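PDB 2Q5C: NtrC family transcriptional regulator from Clostridium acetobutylicum ATCC 824, which probably serves as a sigma-54-dependent transcriptional activator that binds DNA and ATP, this chain being its N-terminal PrpR-type domain, presumably the sensory part. Local coordinates for residues 59-62 against 63-67; 44-47 against 48-51; 34-37 against 38-42; 21-24 against 25-28; 177-180 against 181-185. All blocks are in the same frame, centred on the assembly; numbering follows the deposited sequence.

Interaction 1. Residues 59-62 against 63-67. With SO4 (sulfate ion), chain E.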
# COMPACT_ATOMS: atom_id res chain seq x y z
N GLY A 59 0.01 3.71 1.40
CA GLY A 59 0.93 3.32 2.46
C GLY A 59 2.30 3.96 2.40
O GLY A 59 2.43 5.17 2.16
N ALA A 60 3.36 3.17 2.61
CA ALA A 60 4.70 3.69 2.66
C ALA A 60 5.09 4.42 1.37
O ALA A 60 5.78 5.46 1.39
CB ALA A 60 5.69 2.59 2.97
N THR A 61 4.65 3.86 0.24
CA THR A 61 4.95 4.50 -1.05
C THR A 61 4.47 5.93 -1.08
O THR A 61 5.17 6.82 -1.58
CB THR A 61 4.36 3.67 -2.18
OG1 THR A 61 5.07 2.43 -2.24
CG2 THR A 61 4.51 4.37 -3.54
N SER A 62 3.30 6.19 -0.50
CA SER A 62 2.74 7.54 -0.51
C SER A 62 3.63 8.53 0.26
O SER A 62 3.71 9.71 -0.11
CB SER A 62 1.28 7.54 -0.05
OG SER A 62 1.16 7.31 1.34
N ASP A 63 4.29 8.04 1.31
CA ASP A 63 5.22 8.86 2.09
C ASP A 63 6.45 9.22 1.25
O ASP A 63 6.90 10.37 1.22
CB ASP A 63 5.61 8.08 3.34
CG ASP A 63 6.35 8.93 4.36
OD1 ASP A 63 6.04 10.14 4.48
OD2 ASP A 63 7.21 8.37 5.05
N TYR A 64 7.00 8.24 0.54
CA TYR A 64 8.14 8.48 -0.37
C TYR A 64 7.78 9.48 -1.46
O TYR A 64 8.57 10.35 -1.81
CB TYR A 64 8.62 7.15 -0.97
CG TYR A 64 9.55 6.40 -0.02
CD1 TYR A 64 9.05 5.61 1.00
CD2 TYR A 64 10.92 6.51 -0.17
CE1 TYR A 64 9.93 4.97 1.90
CE2 TYR A 64 11.80 5.86 0.69
CZ TYR A 64 11.27 5.08 1.71
OH TYR A 64 12.16 4.48 2.56
N ILE A 65 6.57 9.34 -2.00
CA ILE A 65 6.14 10.26 -3.04
C ILE A 65 5.89 11.66 -2.49
O ILE A 65 6.34 12.64 -3.10
CB ILE A 65 4.90 9.69 -3.76
CG1 ILE A 65 5.34 8.48 -4.57
CG2 ILE A 65 4.26 10.74 -4.71
CD1 ILE A 65 4.21 7.68 -5.22
N LYS A 66 5.20 11.77 -1.37
CA LYS A 66 4.84 13.09 -0.87
C LYS A 66 6.09 13.92 -0.58
O LYS A 66 6.08 15.12 -0.83
CB LYS A 66 3.99 13.00 0.38
CG LYS A 66 3.47 14.37 0.86
CD LYS A 66 2.54 14.22 2.06
CE LYS A 66 1.51 15.35 2.11
NZ LYS A 66 0.43 15.15 1.08
N LYS A 67 7.14 13.28 -0.09
CA LYS A 67 8.36 14.01 0.29
C LYS A 67 9.20 14.41 -0.91
O LYS A 67 10.18 15.16 -0.75
CB LYS A 67 9.22 13.20 1.28
CG LYS A 67 8.51 12.95 2.60
CD LYS A 67 9.47 12.41 3.64
CE LYS A 67 8.75 11.71 4.79
NZ LYS A 67 7.59 12.49 5.30
S SO4 E . 15.58 4.83 2.41
O1 SO4 E . 16.73 5.27 3.19
O2 SO4 E . 15.84 4.89 0.97
O3 SO4 E . 15.33 3.44 2.79
O4 SO4 E . 14.45 5.70 2.72
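Tyr64 N reaches back to Ala60 O (3.2 Å) and Ile65 N to Thr61 O (2.9 Å), bonds that wind the segment into a short helix, with Lys66 N closing the next turn on Ser62 O. At its start Ser62 folds back: with chi1 at 72° its OG lies between the backbone N and carbonyl carbon and gives its proton to a lone pair of Gly59 O at 2.6 Å. The same hydroxyl is hydrogen-bonded to Ser75 of the next strand. On the buried side, Thr61 CG2 meets the tip of Ile65, CD1, at 3.7 Å, the two side chains passing at a slant, while Thr61 OG1 takes the backbone N-H of Leu38. The Tyr64 ring turns its edge to Ala60 O, which lies in the ring plane 3.3 Å from CD1. Tyr64 OH donates to O4 of a sulfate ion at 2.6 Å, probably from the crystallisation liquor, and also bonds Glu128 N, bringing the helix up to the other half of the chain. In one of its two conformers, Asp63 bonds Tyr102 and Lys103 through OD2 and forms a salt bridge with Lys67 through OD1. The helix is the crossover of a beta-alpha-beta unit between parallel strands 54-58 and 73-76, its first turn at the cleft between two Rossmann-like halves.

Interaction 2. Residues 44-47 against 48-51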
# COMPACT_ATOMS: atom_id res chain seq x y z
N ILE A 44 9.64 7.59 -10.32
CA ILE A 44 8.62 7.65 -11.38
C ILE A 44 7.68 8.84 -11.13
O ILE A 44 7.35 9.58 -12.08
CB ILE A 44 7.85 6.31 -11.44
CG1 ILE A 44 8.75 5.21 -11.97
CG2 ILE A 44 6.58 6.44 -12.30
CD1 ILE A 44 8.23 3.79 -11.64
N ALA A 45 7.24 9.05 -9.89
CA ALA A 45 6.41 10.20 -9.55
C ALA A 45 7.11 11.53 -9.88
O ALA A 45 6.50 12.43 -10.45
CB ALA A 45 6.02 10.16 -8.11
N PHE A 46 8.38 11.61 -9.53
CA PHE A 46 9.14 12.83 -9.79
C PHE A 46 9.16 13.09 -11.30
O PHE A 46 8.99 14.23 -11.74
CB PHE A 46 10.56 12.68 -9.23
CG PHE A 46 11.34 13.95 -9.31
CD1 PHE A 46 11.34 14.82 -8.23
CD2 PHE A 46 12.02 14.28 -10.47
CE1 PHE A 46 12.07 16.04 -8.31
CE2 PHE A 46 12.74 15.49 -10.57
CZ PHE A 46 12.74 16.36 -9.49
N GLY A 47 9.33 12.04 -12.08
CA GLY A 47 9.40 12.17 -13.56
C GLY A 47 8.07 12.58 -14.16
O GLY A 47 8.04 13.18 -15.23
N LEU A 48 6.97 12.24 -13.49
CA LEU A 48 5.62 12.53 -13.98
C LEU A 48 5.04 13.85 -13.51
O LEU A 48 4.00 14.30 -14.01
CB LEU A 48 4.66 11.45 -13.48
CG LEU A 48 4.67 10.12 -14.23
CD1 LEU A 48 3.86 9.12 -13.44
CD2 LEU A 48 4.06 10.32 -15.61
N GLN A 49 5.68 14.49 -12.55
CA GLN A 49 4.96 15.52 -11.83
C GLN A 49 4.62 16.74 -12.66
O GLN A 49 3.62 17.40 -12.38
CB GLN A 49 5.63 15.88 -10.51
CG GLN A 49 6.91 16.61 -10.64
CD GLN A 49 7.38 17.10 -9.30
OE1 GLN A 49 6.60 17.60 -8.49
NE2 GLN A 49 8.66 16.96 -9.05
N ASP A 50 5.40 17.02 -13.70
CA ASP A 50 5.08 18.18 -14.52
C ASP A 50 4.06 17.81 -15.61
O ASP A 50 3.61 18.68 -16.37
CB ASP A 50 6.35 18.80 -15.13
CG ASP A 50 7.25 19.45 -14.09
OD1 ASP A 50 6.76 19.92 -13.03
OD2 ASP A 50 8.48 19.51 -14.36
N GLU A 51 3.69 16.53 -15.66
CA GLU A 51 2.76 16.02 -16.69
C GLU A 51 1.40 15.56 -16.18
O GLU A 51 0.54 15.16 -16.98
CB GLU A 51 3.38 14.84 -17.44
CG GLU A 51 4.74 15.10 -18.06
CD GLU A 51 5.37 13.85 -18.65
OE1 GLU A 51 4.78 12.74 -18.59
OE2 GLU A 51 6.49 13.98 -19.19
O HOH W 1 7.43 15.77 -15.30
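Leu48 flanks Ile44 one turn back, and Leu48 CD1 touches Ile44 CG2 at 4.0 Å. Its backbone N is shared between Ile44 O and Ala45 O through two weak, bent bonds, consistent with the helix ending here. Leu48 also packs on Ala8, as Ala45 does on Ile10, so this last turn of helix 38-48 lies against strand 6-11 of the N-terminal parallel sheet, in the alpha/beta layering of a Rossmann-like half. Gln49 comes next. Its N makes a long, weak bond to Phe46 O at 3.4 Å, and chi1 of 70° sends the extended chain back toward Phe46, with CG 3.3 Å from that same oxygen. Gln49 NE2 then sits over one face of the Phe46 ring, 3.5 Å above its plane and shifted toward the rim at CD1 and CE1. Amide and ring planes are 66° apart, so the amide is steeply inclined rather than stacked. Gln49 OE1 accepts from the backbone N of Ser70, which fixes the rotation of the amide. Asp50 N donates to a water at 2.9 Å that in turn donates to Gly47 O, and Glu51 N returns to Leu48 O at 2.8 Å, turning the chain toward strand 54-58.

Interaction 3. Residues 34-37 against 38-42. With SO4 (sulfate ion), chain F; SO4 (sulfate ion), chain D.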
# COMPACT_ATOMS: atom_id res chain seq x y z
N LYS A 34 1.23 3.11 -13.09
CA LYS A 34 2.63 2.67 -13.07
C LYS A 34 2.79 1.68 -11.95
O LYS A 34 2.25 1.85 -10.85
CB LYS A 34 3.60 3.84 -12.86
CG LYS A 34 3.48 4.96 -13.91
CD LYS A 34 4.07 4.55 -15.28
CE LYS A 34 3.93 5.68 -16.29
NZ LYS A 34 4.18 5.25 -17.72
N THR A 35 3.57 0.63 -12.20
CA THR A 35 3.75 -0.43 -11.24
C THR A 35 5.06 -0.21 -10.53
O THR A 35 6.15 -0.39 -11.12
CB THR A 35 3.73 -1.81 -11.96
OG1 THR A 35 2.47 -1.95 -12.62
CG2 THR A 35 3.92 -2.96 -10.96
N ALA A 36 4.98 0.22 -9.27
CA ALA A 36 6.19 0.53 -8.51
C ALA A 36 5.87 0.74 -7.05
O ALA A 36 4.72 0.96 -6.70
CB ALA A 36 6.84 1.82 -9.07
N SER A 37 6.91 0.73 -6.20
CA SER A 37 6.76 1.09 -4.79
C SER A 37 7.99 1.86 -4.28
O SER A 37 9.06 1.85 -4.91
CB SER A 37 6.58 -0.17 -3.92
OG SER A 37 7.79 -0.91 -3.88
N LEU A 38 7.80 2.49 -3.13
CA LEU A 38 8.90 3.05 -2.34
C LEU A 38 9.82 3.97 -3.15
O LEU A 38 9.33 4.85 -3.87
CB LEU A 38 9.64 1.94 -1.62
CG LEU A 38 8.74 1.05 -0.74
CD1 LEU A 38 9.58 -0.03 -0.05
CD2 LEU A 38 7.93 1.82 0.28
N THR A 39 11.14 3.81 -3.04
CA THR A 39 12.05 4.76 -3.73
C THR A 39 11.85 4.76 -5.24
O THR A 39 11.79 5.82 -5.88
CB THR A 39 13.52 4.51 -3.35
OG1 THR A 39 13.65 4.70 -1.94
CG2 THR A 39 14.45 5.48 -4.09
N ARG A 40 11.71 3.59 -5.85
CA ARG A 40 11.50 3.53 -7.29
C ARG A 40 10.20 4.26 -7.70
O ARG A 40 10.18 4.97 -8.72
CB ARG A 40 11.46 2.07 -7.74
CG ARG A 40 11.19 1.92 -9.18
CD ARG A 40 11.60 0.56 -9.68
NE ARG A 40 11.23 0.42 -11.09
CZ ARG A 40 10.04 0.02 -11.50
NH1 ARG A 40 9.09 -0.29 -10.61
NH2 ARG A 40 9.78 -0.06 -12.80
N ALA A 41 9.13 4.10 -6.90
CA ALA A 41 7.89 4.86 -7.13
C ALA A 41 8.10 6.35 -7.05
O ALA A 41 7.53 7.08 -7.85
CB ALA A 41 6.79 4.41 -6.16
N SER A 42 8.96 6.80 -6.11
CA SER A 42 9.20 8.24 -5.98
C SER A 42 9.95 8.78 -7.21
O SER A 42 9.67 9.90 -7.65
CB SER A 42 9.94 8.54 -4.67
OG SER A 42 11.29 8.19 -4.72
S SO4 F . 4.19 -0.11 -15.79
O1 SO4 F . 4.92 0.65 -14.77
O2 SO4 F . 4.96 -1.30 -16.16
O3 SO4 F . 2.90 -0.56 -15.27
O4 SO4 F . 3.99 0.74 -16.96
S SO4 D . 5.73 8.37 -19.27
O1 SO4 D . 6.69 7.69 -18.40
O2 SO4 D . 6.16 8.15 -20.65
O3 SO4 D . 4.41 7.83 -19.05
O4 SO4 D . 5.72 9.81 -18.97
O HOH W 2 9.12 -0.70 -7.58
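Arg40 runs back along the chain until its guanidinium lies beside Ala36, NH1 coming 3.4 Å from the methyl CB. The chain is extended from CG to NE, with CG opposite the backbone N (chi1 178°), and this length carries NH1 to Thr35 O. That bond is 3.0 Å long, uses a lone pair in the carbonyl plane, and lies 16° out of the guanidinium plane. NH1 also donates to a water at 3.1 Å, in the guanidinium plane, and the same water accepts from Ser37 N; one direct bond and one through water thus tie Arg40 to the backbone of Thr35 and Ser37, where the strand gives way to the turn. On the inner side, Ala36 CB meets Ala41 CB at 3.9 Å, and both methyls rest on Ile10 of the neighbouring strand. The segments form the strand-to-helix turn of a Rossmann-like alpha/beta half, from the end of edge strand 30-35 into helix 38-48. Ala41 N closes the first turn on Ser37 O at 3.0 Å, a straight N-H approach that nevertheless comes from above the carbonyl plane rather than onto a lone pair. Ser37 OG bonds Thr151 and Thr39 OG1 bonds Glu128, so the turn is linked to the other half of the chain across the cleft. On the strand, Thr35 N points almost straight (174°) at O1 of one sulfate ion, 2.9 Å away. Lys34, bent at chi2, carries its NZ to O3 of a second sulfate; both ions probably come from the crystallisation liquor.

Interaction 4. Residues 21-24 against 25-28. With SO4 (sulfate ion), chain G.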
# COMPACT_ATOMS: atom_id res chain seq x y z
N PRO A 21 -8.46 2.78 -14.52
CA PRO A 21 -8.96 3.37 -15.76
C PRO A 21 -10.47 3.31 -15.93
O PRO A 21 -11.04 4.13 -16.66
CB PRO A 21 -8.28 2.55 -16.87
CG PRO A 21 -7.26 1.75 -16.23
CD PRO A 21 -7.49 1.70 -14.76
N LYS A 22 -11.12 2.33 -15.29
CA LYS A 22 -12.58 2.25 -15.34
C LYS A 22 -13.19 3.38 -14.56
O LYS A 22 -14.16 4.01 -15.01
CB LYS A 22 -13.09 0.91 -14.82
CG LYS A 22 -12.53 -0.26 -15.58
CD LYS A 22 -12.92 -1.57 -14.90
CE LYS A 22 -12.15 -2.74 -15.49
NZ LYS A 22 -12.54 -4.01 -14.83
N LEU A 23 -12.59 3.69 -13.41
CA LEU A 23 -13.07 4.81 -12.62
C LEU A 23 -12.79 6.14 -13.30
O LEU A 23 -13.57 7.09 -13.18
CB LEU A 23 -12.51 4.79 -11.20
CG LEU A 23 -12.78 3.52 -10.39
CD1 LEU A 23 -12.15 3.58 -9.01
CD2 LEU A 23 -14.29 3.30 -10.25
N ALA A 24 -11.71 6.20 -14.06
CA ALA A 24 -11.39 7.42 -14.81
C ALA A 24 -12.45 7.78 -15.88
O ALA A 24 -12.72 8.94 -16.14
CB ALA A 24 -10.01 7.30 -15.43
N LEU A 25 -13.08 6.76 -16.47
CA LEU A 25 -14.21 7.00 -17.38
C LEU A 25 -15.42 7.62 -16.67
O LEU A 25 -16.08 8.53 -17.20
CB LEU A 25 -14.66 5.70 -18.05
CG LEU A 25 -13.80 4.96 -19.05
CD1 LEU A 25 -14.65 3.82 -19.60
CD2 LEU A 25 -13.44 5.90 -20.19
N GLU A 26 -15.69 7.12 -15.47
CA GLU A 26 -16.82 7.55 -14.67
C GLU A 26 -16.63 8.97 -14.13
O GLU A 26 -17.60 9.71 -13.92
CB GLU A 26 -17.02 6.55 -13.53
CG GLU A 26 -18.13 6.89 -12.57
CD GLU A 26 -18.19 5.94 -11.40
OE1 GLU A 26 -17.90 4.73 -11.61
OE2 GLU A 26 -18.53 6.40 -10.29
N LYS A 27 -15.37 9.34 -13.88
CA LYS A 27 -15.05 10.64 -13.32
C LYS A 27 -14.38 11.61 -14.31
O LYS A 27 -13.97 12.71 -13.93
CB LYS A 27 -14.20 10.46 -12.05
CG LYS A 27 -14.82 9.51 -11.00
CD LYS A 27 -16.16 9.99 -10.46
CE LYS A 27 -16.69 9.01 -9.39
NZ LYS A 27 -18.18 9.06 -9.20
N ASN A 28 -14.30 11.20 -15.58
CA ASN A 28 -13.75 12.03 -16.67
C ASN A 28 -12.36 12.62 -16.38
O ASN A 28 -12.17 13.83 -16.39
CB ASN A 28 -14.77 13.11 -17.12
CG ASN A 28 -14.39 13.78 -18.46
OD1 ASN A 28 -13.83 13.14 -19.36
ND2 ASN A 28 -14.67 15.08 -18.57
S SO4 G . -18.01 7.47 -5.66
O1 SO4 G . -17.59 7.49 -4.26
O2 SO4 G . -16.87 7.24 -6.55
O3 SO4 G . -19.00 6.40 -5.82
O4 SO4 G . -18.61 8.76 -6.02
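Leu23 and Glu26 extend together from the helix, with Leu23 CD2 4.1 Å from Glu26 OE1, so that an apolar branch runs next to a carboxylate on the flank of helix 14-27 that meets helix 170-187. Leu23 packs there on Leu173, Arg174 and Ile177. Glu26 has two conformers; in the one described it is extended, its CG on the far side of CB from the backbone N (chi1 178°), and the carboxylate makes a salt bridge with Arg174. Lys27 approaches the same group from the next position: bent at chi2, it swings NZ round to Glu26 OE2 at 2.9 Å, meeting the oxygen on its anti side and 22° out of the carboxylate plane. In this conformer OE2 thus faces two positive groups, which might favour the charged form of the acid. Lys27 NZ also donates to O4 of a sulfate ion at 3.2 Å, an ion that Arg174 binds as well, so acid, bases and anion form one charged cluster at the surface. In the backbone, Lys27 N bonds Leu23 O at 3.0 Å. Next to the kink at Pro21 the bonds are weak: Leu25 N is divided between Pro21 O and Lys22 O, and Glu26 N reaches Lys22 O. Ala24, with Pro21, faces Pro31 of the following strand, and Asn28 leaves the helix with positive phi. The arrangement is the C-terminal end of the helix in a beta-alpha-beta crossover, joining parallel strands 6-11 and 30-35 in a Rossmann-like half.

Interaction 5. Residues 177-180 against 181-185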
# COMPACT_ATOMS: atom_id res chain seq x y z
N ILE A 177 -9.73 9.03 -5.17
CA ILE A 177 -9.99 9.81 -6.37
C ILE A 177 -10.76 11.06 -6.02
O ILE A 177 -10.41 12.14 -6.51
CB ILE A 177 -10.71 8.97 -7.45
CG1 ILE A 177 -9.73 7.93 -8.01
CG2 ILE A 177 -11.29 9.85 -8.57
CD1 ILE A 177 -10.41 6.85 -8.84
N GLU A 178 -11.80 10.92 -5.19
CA GLU A 178 -12.55 12.09 -4.73
C GLU A 178 -11.63 13.10 -4.07
O GLU A 178 -11.71 14.30 -4.36
CB GLU A 178 -13.69 11.68 -3.79
CG GLU A 178 -14.74 12.81 -3.57
CD GLU A 178 -15.71 12.57 -2.40
OE1 GLU A 178 -15.66 11.49 -1.73
OE2 GLU A 178 -16.53 13.49 -2.14
N GLU A 179 -10.74 12.64 -3.20
CA GLU A 179 -9.82 13.54 -2.52
C GLU A 179 -8.91 14.24 -3.53
O GLU A 179 -8.69 15.45 -3.45
CB GLU A 179 -8.99 12.76 -1.51
CG GLU A 179 -8.08 13.61 -0.68
CD GLU A 179 -7.29 12.78 0.30
OE1 GLU A 179 -7.70 11.63 0.62
OE2 GLU A 179 -6.24 13.27 0.75
N ALA A 180 -8.41 13.50 -4.51
CA ALA A 180 -7.51 14.07 -5.51
C ALA A 180 -8.24 15.12 -6.30
O ALA A 180 -7.67 16.20 -6.54
CB ALA A 180 -7.01 12.92 -6.47
N LEU A 181 -9.45 14.81 -6.74
CA LEU A 181 -10.20 15.77 -7.57
C LEU A 181 -10.45 17.05 -6.79
O LEU A 181 -10.35 18.15 -7.36
CB LEU A 181 -11.49 15.18 -8.10
CG LEU A 181 -11.30 14.09 -9.16
CD1 LEU A 181 -12.60 13.34 -9.36
CD2 LEU A 181 -10.81 14.65 -10.49
N ASN A 182 -10.73 16.92 -5.49
CA ASN A 182 -10.95 18.11 -4.65
C ASN A 182 -9.68 18.94 -4.51
O ASN A 182 -9.73 20.18 -4.59
CB ASN A 182 -11.48 17.70 -3.27
CG ASN A 182 -12.90 17.18 -3.32
OD1 ASN A 182 -13.61 17.36 -4.31
ND2 ASN A 182 -13.33 16.55 -2.23
N LEU A 183 -8.55 18.28 -4.32
CA LEU A 183 -7.27 18.95 -4.15
C LEU A 183 -6.87 19.67 -5.42
O LEU A 183 -6.32 20.79 -5.36
CB LEU A 183 -6.18 17.95 -3.78
CG LEU A 183 -5.47 17.92 -2.43
CD1 LEU A 183 -6.32 18.51 -1.28
CD2 LEU A 183 -4.97 16.51 -2.10
N ILE A 184 -7.11 19.04 -6.57
CA ILE A 184 -6.78 19.66 -7.85
C ILE A 184 -7.59 20.94 -8.03
O ILE A 184 -7.03 21.98 -8.40
CB ILE A 184 -7.00 18.69 -9.03
CG1 ILE A 184 -6.00 17.54 -8.96
CG2 ILE A 184 -6.83 19.42 -10.39
CD1 ILE A 184 -6.44 16.28 -9.78
N GLU A 185 -8.88 20.87 -7.73
CA GLU A 185 -9.77 22.03 -7.84
C GLU A 185 -9.30 23.17 -6.96
O GLU A 185 -9.31 24.34 -7.38
CB GLU A 185 -11.22 21.65 -7.52
CG GLU A 185 -12.18 22.84 -7.46
CD GLU A 185 -13.65 22.42 -7.45
OE1 GLU A 185 -14.37 22.78 -6.48
OE2 GLU A 185 -14.09 21.74 -8.40
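Leu181 N bonds Ile177 O at 2.8 Å. The same oxygen lies close to the leucine side chain, with CG 3.4 Å away. Leu181 runs next to Ile177, and they meet through Leu181 CD1 and Ile177 CG2 at 3.8 Å. The isoleucine presents this branch because CG2 stands opposite its backbone N, while the side chain also touches Phe20 of helix 14-27. At Ile184 the contact is with backbone: its N bonds Ala180 O at 2.9 Å, and CG1 lies 3.2 Å from that oxygen, so the branch rests on a carbonyl. Ala180, Leu181 and Ile184 all touch Ile7, and Ala180 also touches Ile74. This is the apolar face of helix 170-187, which follows the last strand of the second sheet yet returns to pack on strands 6-11 and 73-76 of the first, a C-terminal helix completing the alpha/beta layers of the N-terminal Rossmann-like half. The other face is polar. Asn182 N bonds Glu178 O at 3.0 Å, and the asparagine side chain lies close to the same oxygen, its CG 3.3 Å away; ND2 is close too but poorly angled for a bond. Leu183 N bonds Glu179 O, one residue further on. Although its residue is exposed, the leucine side chain reaches Ile74, as does that of Glu179 from the preceding turn.

How the interactions relate
All five are local contacts in the lobe built on the first sheet, interaction 5 through the C-terminal helix. Interactions 1 and 3 lie nearest the chain's centre and touch where Tyr64 packs on Thr39; interaction 1 also meets interaction 2, Ile65 CG2 lying 3.9 Å from Ala45 CB. Interactions 2 and 3 share helix 38-48 and meet through Ile44 and Ala36, but interaction 2 is the surface end of the helix, whereas 3 is a helix start partly buried near the cleft. Interactions 4 and 5 join where Lys27 CB approaches Leu181 CD1, about 14 Å between centres. Interaction 5 has regular, strong backbone bonds; 4 has mostly weak ones beside a charged cluster. Polar links dominate in 1 and 3, apolar neighbours in 5.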